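Local coordinates for protein VESB protease (Vibrio cholerae, PDB 4LK4) that probably cleaves peptide bonds inside proteins as a secreted, trypsin-like serine endopeptidase of the S1 family, at residues A[117-121]-A[209-213]; A[133-138]-A[201-206]. The protein carries 1 engineered substitution. One frame throughout, in Å; residues are numbered along the deposited sequence.

Along the chain, 117-121 comes first, in the linker that leaves the N-terminal barrel of the trypsin fold; 133-138 then opens the C-terminal barrel, and the last two segments, 201-206 and 209-213, follow close together. Contact 2 pairs the middle two segments and contact 1 the outer two, so the shorter loop closed by contact 2 lies within the longer one closed by contact 1, and they do not cross. What joins the contacts is a hairpin: strand 202-205 turns back through residues 206-210 into strand 211-216, probably hydrogen-bonded from Val-205 N to Glu-210 O and from Leu-212 N to Ile-203 O. Contact 2 belongs to the C-terminal sheet; contact 1 fastens the linker to it.

Contact 1: A[117-121]-A[209-213]; sequences AITLA and REQLG
Gln-211 lies against Ile-118 and Leu-120, and its side chain carries much of the contact. Its CB starts beside Ile-118 CD1, 3.8 Å away. CG is anti to the backbone N (chi1 177°) and the chain stays extended beyond it, which carries the amide alongside Leu-120: the two side chains point the same way, and Gln-211 CD comes to 4.1 Å from Leu-120 CD2. Ile-118 meets it at about a right angle and turns two branches to the oxygen, CD1 at 3.5 Å and CG2 at a similar range from Gln-211 OE1. That oxygen, set among methyls, is satisfied by a hydrogen bond with Ser-44 OG. The other corner of the amide turns back on its own strand, NE2 donating to Gly-213 O at 3.0 Å. The acceptor lies close to the amide plane of Gln-211, whereas the donor stands above the carbonyl plane of Gly-213; with both ends bonded, the rotation of the amide is fixed.

Through its backbone N and O, Gln-211 makes a single beta bridge with Leu-120. Gln-211 N donates to Thr-119 O at 2.8 Å, and Gln-211 O accepts from Ala-121 N at 2.9 Å. Ala-121 CB rests near Leu-212, and a water joins Thr-119 N to Arg-209 O. Leu-212 and Gly-213 both face Ile-203, a classic beta bulge.

The linker 117-121 thus runs between the two barrels of the trypsin fold. Ile-118 and Leu-120 also pack on strand 39-46 of the N-terminal barrel, Leu-120 and Gln-211 on strand 50-53, while strand 211-216 belongs to the C-terminal sheet and Arg-238 of helix 238-243 bonds Ala-121 O.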
loop_
_atom_site.group_PDB
_atom_site.type_symbol
_atom_site.label_atom_id
_atom_site.label_comp_id
_atom_site.label_asym_id
_atom_site.label_seq_id
_atom_site.Cartn_x
_atom_site.Cartn_y
_atom_site.Cartn_z
ATOM N N ALA A 117 -13.070 -6.377 8.792
ATOM C CA ALA A 117 -12.370 -5.771 7.679
ATOM C C ALA A 117 -13.236 -4.679 7.054
ATOM O O ALA A 117 -14.459 -4.711 7.111
ATOM C CB ALA A 117 -12.022 -6.826 6.643
ATOM N N ILE A 118 -12.580 -3.694 6.467
ATOM C CA ILE A 118 -13.279 -2.666 5.741
ATOM C C ILE A 118 -13.763 -3.228 4.409
ATOM O O ILE A 118 -13.245 -4.207 3.920
ATOM C CB ILE A 118 -12.359 -1.462 5.514
ATOM C CG1 ILE A 118 -13.211 -0.213 5.243
ATOM C CG2 ILE A 118 -11.308 -1.745 4.424
ATOM C CD1 ILE A 118 -12.448 1.069 5.527
ATOM N N THR A 119 -14.777 -2.611 3.846
ATOM C CA THR A 119 -15.271 -2.974 2.549
ATOM C C THR A 119 -14.768 -1.903 1.619
ATOM O O THR A 119 -14.943 -0.705 1.870
ATOM C CB THR A 119 -16.811 -3.060 2.557
ATOM O OG1 THR A 119 -17.213 -4.089 3.473
ATOM C CG2 THR A 119 -17.355 -3.395 1.160
ATOM N N LEU A 120 -14.098 -2.342 0.564
ATOM C CA LEU A 120 -13.510 -1.434 -0.395
ATOM C C LEU A 120 -14.535 -1.090 -1.432
ATOM O O LEU A 120 -15.423 -1.879 -1.709
ATOM C CB LEU A 120 -12.308 -2.090 -1.064
ATOM C CG LEU A 120 -11.071 -2.346 -0.207
ATOM C CD1 LEU A 120 -9.931 -2.833 -1.084
ATOM C CD2 LEU A 120 -10.644 -1.099 0.519
ATOM N N ALA A 121 -14.428 0.099 -2.009
ATOM C CA ALA A 121 -15.344 0.491 -3.077
ATOM C C ALA A 121 -15.115 -0.371 -4.344
ATOM O O ALA A 121 -13.997 -0.800 -4.626
ATOM C CB ALA A 121 -15.162 1.958 -3.398
ATOM N N ARG A 209 -20.316 3.541 3.593
ATOM C CA ARG A 209 -19.039 3.365 4.313
ATOM C C ARG A 209 -17.959 2.634 3.535
ATOM O O ARG A 209 -16.960 2.241 4.120
ATOM C CB ARG A 209 -19.213 2.619 5.652
ATOM C CG ARG A 209 -20.408 3.008 6.502
ATOM C CD ARG A 209 -20.461 4.491 6.788
ATOM N NE ARG A 209 -19.362 4.927 7.643
ATOM C CZ ARG A 209 -19.219 6.176 8.073
ATOM N NH1 ARG A 209 -20.114 7.124 7.734
ATOM N NH2 ARG A 209 -18.182 6.480 8.845
ATOM N N GLU A 210 -18.149 2.429 2.244
ATOM C CA GLU A 210 -17.158 1.700 1.452
ATOM C C GLU A 210 -15.931 2.629 1.394
ATOM O O GLU A 210 -16.084 3.853 1.290
ATOM C CB GLU A 210 -17.689 1.376 0.040
ATOM C CG GLU A 210 -18.975 0.513 -0.040
ATOM C CD GLU A 210 -20.323 1.285 0.105
ATOM O OE1 GLU A 210 -20.374 2.542 0.274
ATOM O OE2 GLU A 210 -21.382 0.611 0.045
ATOM N N GLN A 211 -14.726 2.068 1.506
ATOM C CA GLN A 211 -13.526 2.884 1.394
ATOM C C GLN A 211 -13.291 3.235 -0.049
ATOM O O GLN A 211 -13.022 2.373 -0.864
ATOM C CB GLN A 211 -12.296 2.185 1.950
ATOM C CG GLN A 211 -11.036 3.002 1.769
ATOM C CD GLN A 211 -9.834 2.412 2.503
ATOM O OE1 GLN A 211 -9.923 1.395 3.198
ATOM N NE2 GLN A 211 -8.708 3.067 2.360
ATOM N N LEU A 212 -13.427 4.513 -0.355
ATOM C CA LEU A 212 -13.268 5.024 -1.692
ATOM C C LEU A 212 -11.806 5.418 -1.924
ATOM O O LEU A 212 -11.337 5.444 -3.044
ATOM C CB LEU A 212 -14.136 6.262 -1.852
ATOM C CG LEU A 212 -14.087 6.995 -3.194
ATOM C CD1 LEU A 212 -14.733 6.166 -4.279
ATOM C CD2 LEU A 212 -14.815 8.321 -3.089
ATOM N N GLY A 213 -11.087 5.772 -0.875
ATOM C CA GLY A 213 -9.807 6.397 -1.082
ATOM C C GLY A 213 -8.851 6.220 0.062
ATOM O O GLY A 213 -9.246 5.725 1.121
HETATM O O HOH W 1 -16.455 -0.461 5.073
#

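Contact 2: A[133-138]-A[201-206]; sequences TPLTVA and GPIVVK
Thr-136 and Val-204 form the hydrogen-bonded pair at the middle of two antiparallel strands, 134-138 and 202-205, whose axes approach to 4.6 Å. Thr-136 N donates to Val-204 O, and Val-204 N returns a bond of 2.9 Å to Thr-136 O. Lys-206 N to Pro-134 O extends the pairing at one end. At the other, Ala-138 N reaches Pro-202 O over a longer 3.3 Å. Leu-135 with Val-205 and Val-137 with Ile-203 are the non-hydrogen-bonded pairs in between.

The apolar contacts centre on Ile-203. Its extended chain (chi1 178°, chi2 172°) carries CD1 between two neighbours of the opposite strand, 3.8 Å from Leu-135 CD1 and equally close to Val-137 CG2. Both partners cross it at a slant, and its CG1 rests on Leu-135 CB. The second branch of Leu-135, CD2, turns instead to the backbone of Val-205. Val-160 and Leu-212 of the adjoining strands and Tyr-231 of strand 229-233 add to this cluster.

Polar groups gather on the other face, that of Thr-136 and Val-204. Lys-206 lays its methylenes over Pro-134 CB, with CD 3.9 Å from it, and past Thr-136 OG1; the bend at the end of the chain (chi4 90°) places NZ in a salt bridge with Asp-159. A water links NZ to Thr-136 OG1, which is also hydrogen-bonded to Asp-159, so the lysine and the threonine share that carboxylate.

Such antiparallel pairing, apolar on one face, belongs to the C-terminal barrel of the chymotrypsin-like fold. Gly-201 and Pro-202 end the signature sequence that in trypsins holds the catalytic serine, where the deposited chain has an alanine, consistent with the engineered substitution, and strand 202-205 carries on from it into the sheet.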
loop_
_atom_site.group_PDB
_atom_site.type_symbol
_atom_site.label_atom_id
_atom_site.label_comp_id
_atom_site.label_asym_id
_atom_site.label_seq_id
_atom_site.Cartn_x
_atom_site.Cartn_y
_atom_site.Cartn_z
ATOM N N THR A 133 -20.569 14.454 -3.473
ATOM C CA THR A 133 -20.840 13.242 -2.718
ATOM C C THR A 133 -20.159 13.379 -1.343
ATOM O O THR A 133 -18.978 13.648 -1.263
ATOM C CB THR A 133 -20.302 12.012 -3.455
ATOM O OG1 THR A 133 -21.063 11.811 -4.656
ATOM C CG2 THR A 133 -20.344 10.772 -2.556
ATOM N N PRO A 134 -20.929 13.256 -0.253
ATOM C CA PRO A 134 -20.327 13.391 1.063
ATOM C C PRO A 134 -19.390 12.227 1.374
ATOM O O PRO A 134 -19.768 11.075 1.171
ATOM C CB PRO A 134 -21.553 13.359 2.000
ATOM C CG PRO A 134 -22.703 13.784 1.134
ATOM C CD PRO A 134 -22.406 13.161 -0.177
ATOM N N LEU A 135 -18.188 12.522 1.866
ATOM C CA LEU A 135 -17.255 11.494 2.262
ATOM C C LEU A 135 -16.759 11.788 3.662
ATOM O O LEU A 135 -16.801 12.928 4.112
ATOM C CB LEU A 135 -16.062 11.463 1.294
ATOM C CG LEU A 135 -16.407 11.458 -0.200
ATOM C CD1 LEU A 135 -15.126 11.623 -1.005
ATOM C CD2 LEU A 135 -17.097 10.179 -0.602
ATOM N N THR A 136 -16.254 10.749 4.332
ATOM C CA THR A 136 -15.691 10.873 5.651
ATOM C C THR A 136 -14.284 10.278 5.724
ATOM O O THR A 136 -14.089 9.135 5.361
ATOM C CB THR A 136 -16.587 10.169 6.681
ATOM O OG1 THR A 136 -17.945 10.617 6.537
ATOM C CG2 THR A 136 -16.108 10.472 8.095
ATOM N N VAL A 137 -13.349 11.074 6.252
ATOM C CA VAL A 137 -11.957 10.746 6.442
ATOM C C VAL A 137 -11.711 10.453 7.897
ATOM O O VAL A 137 -12.307 11.077 8.763
ATOM C CB VAL A 137 -11.055 11.961 6.164
ATOM C CG1 VAL A 137 -9.608 11.527 6.121
ATOM C CG2 VAL A 137 -11.403 12.589 4.833
ATOM N N ALA A 138 -10.798 9.552 8.198
ATOM C CA ALA A 138 -10.529 9.227 9.592
ATOM C C ALA A 138 -9.040 9.071 9.823
ATOM O O ALA A 138 -8.317 8.572 8.972
ATOM C CB ALA A 138 -11.272 7.971 10.012
ATOM N N GLY A 201 -4.628 6.862 5.830
ATOM C CA GLY A 201 -5.911 6.528 6.382
ATOM C C GLY A 201 -7.000 6.549 5.331
ATOM O O GLY A 201 -6.837 7.097 4.239
ATOM N N PRO A 202 -8.118 5.946 5.661
ATOM C CA PRO A 202 -9.222 5.777 4.741
ATOM C C PRO A 202 -10.107 7.006 4.579
ATOM O O PRO A 202 -10.350 7.733 5.533
ATOM C CB PRO A 202 -10.057 4.702 5.433
ATOM C CG PRO A 202 -9.835 4.954 6.904
ATOM C CD PRO A 202 -8.361 5.275 6.950
ATOM N N ILE A 203 -10.653 7.179 3.385
ATOM C CA ILE A 203 -11.787 8.068 3.177
ATOM C C ILE A 203 -12.875 7.154 2.616
ATOM O O ILE A 203 -12.629 6.373 1.711
ATOM C CB ILE A 203 -11.403 9.270 2.262
ATOM C CG1 ILE A 203 -12.575 10.197 1.986
ATOM C CG2 ILE A 203 -10.808 8.807 0.935
ATOM C CD1 ILE A 203 -12.138 11.464 1.259
ATOM N N VAL A 204 -14.070 7.238 3.180
ATOM C CA VAL A 204 -15.141 6.313 2.876
ATOM C C VAL A 204 -16.345 7.083 2.388
ATOM O O VAL A 204 -16.523 8.241 2.738
ATOM C CB VAL A 204 -15.534 5.485 4.132
ATOM C CG1 VAL A 204 -14.305 4.839 4.752
ATOM C CG2 VAL A 204 -16.215 6.335 5.179
ATOM N N VAL A 205 -17.203 6.439 1.610
ATOM C CA VAL A 205 -18.457 7.078 1.175
ATOM C C VAL A 205 -19.328 7.190 2.416
ATOM O O VAL A 205 -19.570 6.192 3.100
ATOM C CB VAL A 205 -19.177 6.257 0.090
ATOM C CG1 VAL A 205 -20.378 7.004 -0.451
ATOM C CG2 VAL A 205 -18.228 5.943 -1.059
ATOM N N LYS A 206 -19.803 8.398 2.723
ATOM C CA LYS A 206 -20.524 8.628 3.969
ATOM C C LYS A 206 -21.749 7.717 4.101
ATOM O O LYS A 206 -21.947 7.136 5.169
ATOM C CB LYS A 206 -20.899 10.093 4.112
ATOM C CG LYS A 206 -21.714 10.410 5.356
ATOM C CD LYS A 206 -21.613 11.894 5.659
ATOM C CE LYS A 206 -22.475 12.297 6.855
ATOM N NZ LYS A 206 -21.685 12.178 8.122
HETATM O O HOH W 2 -19.744 9.773 8.710
#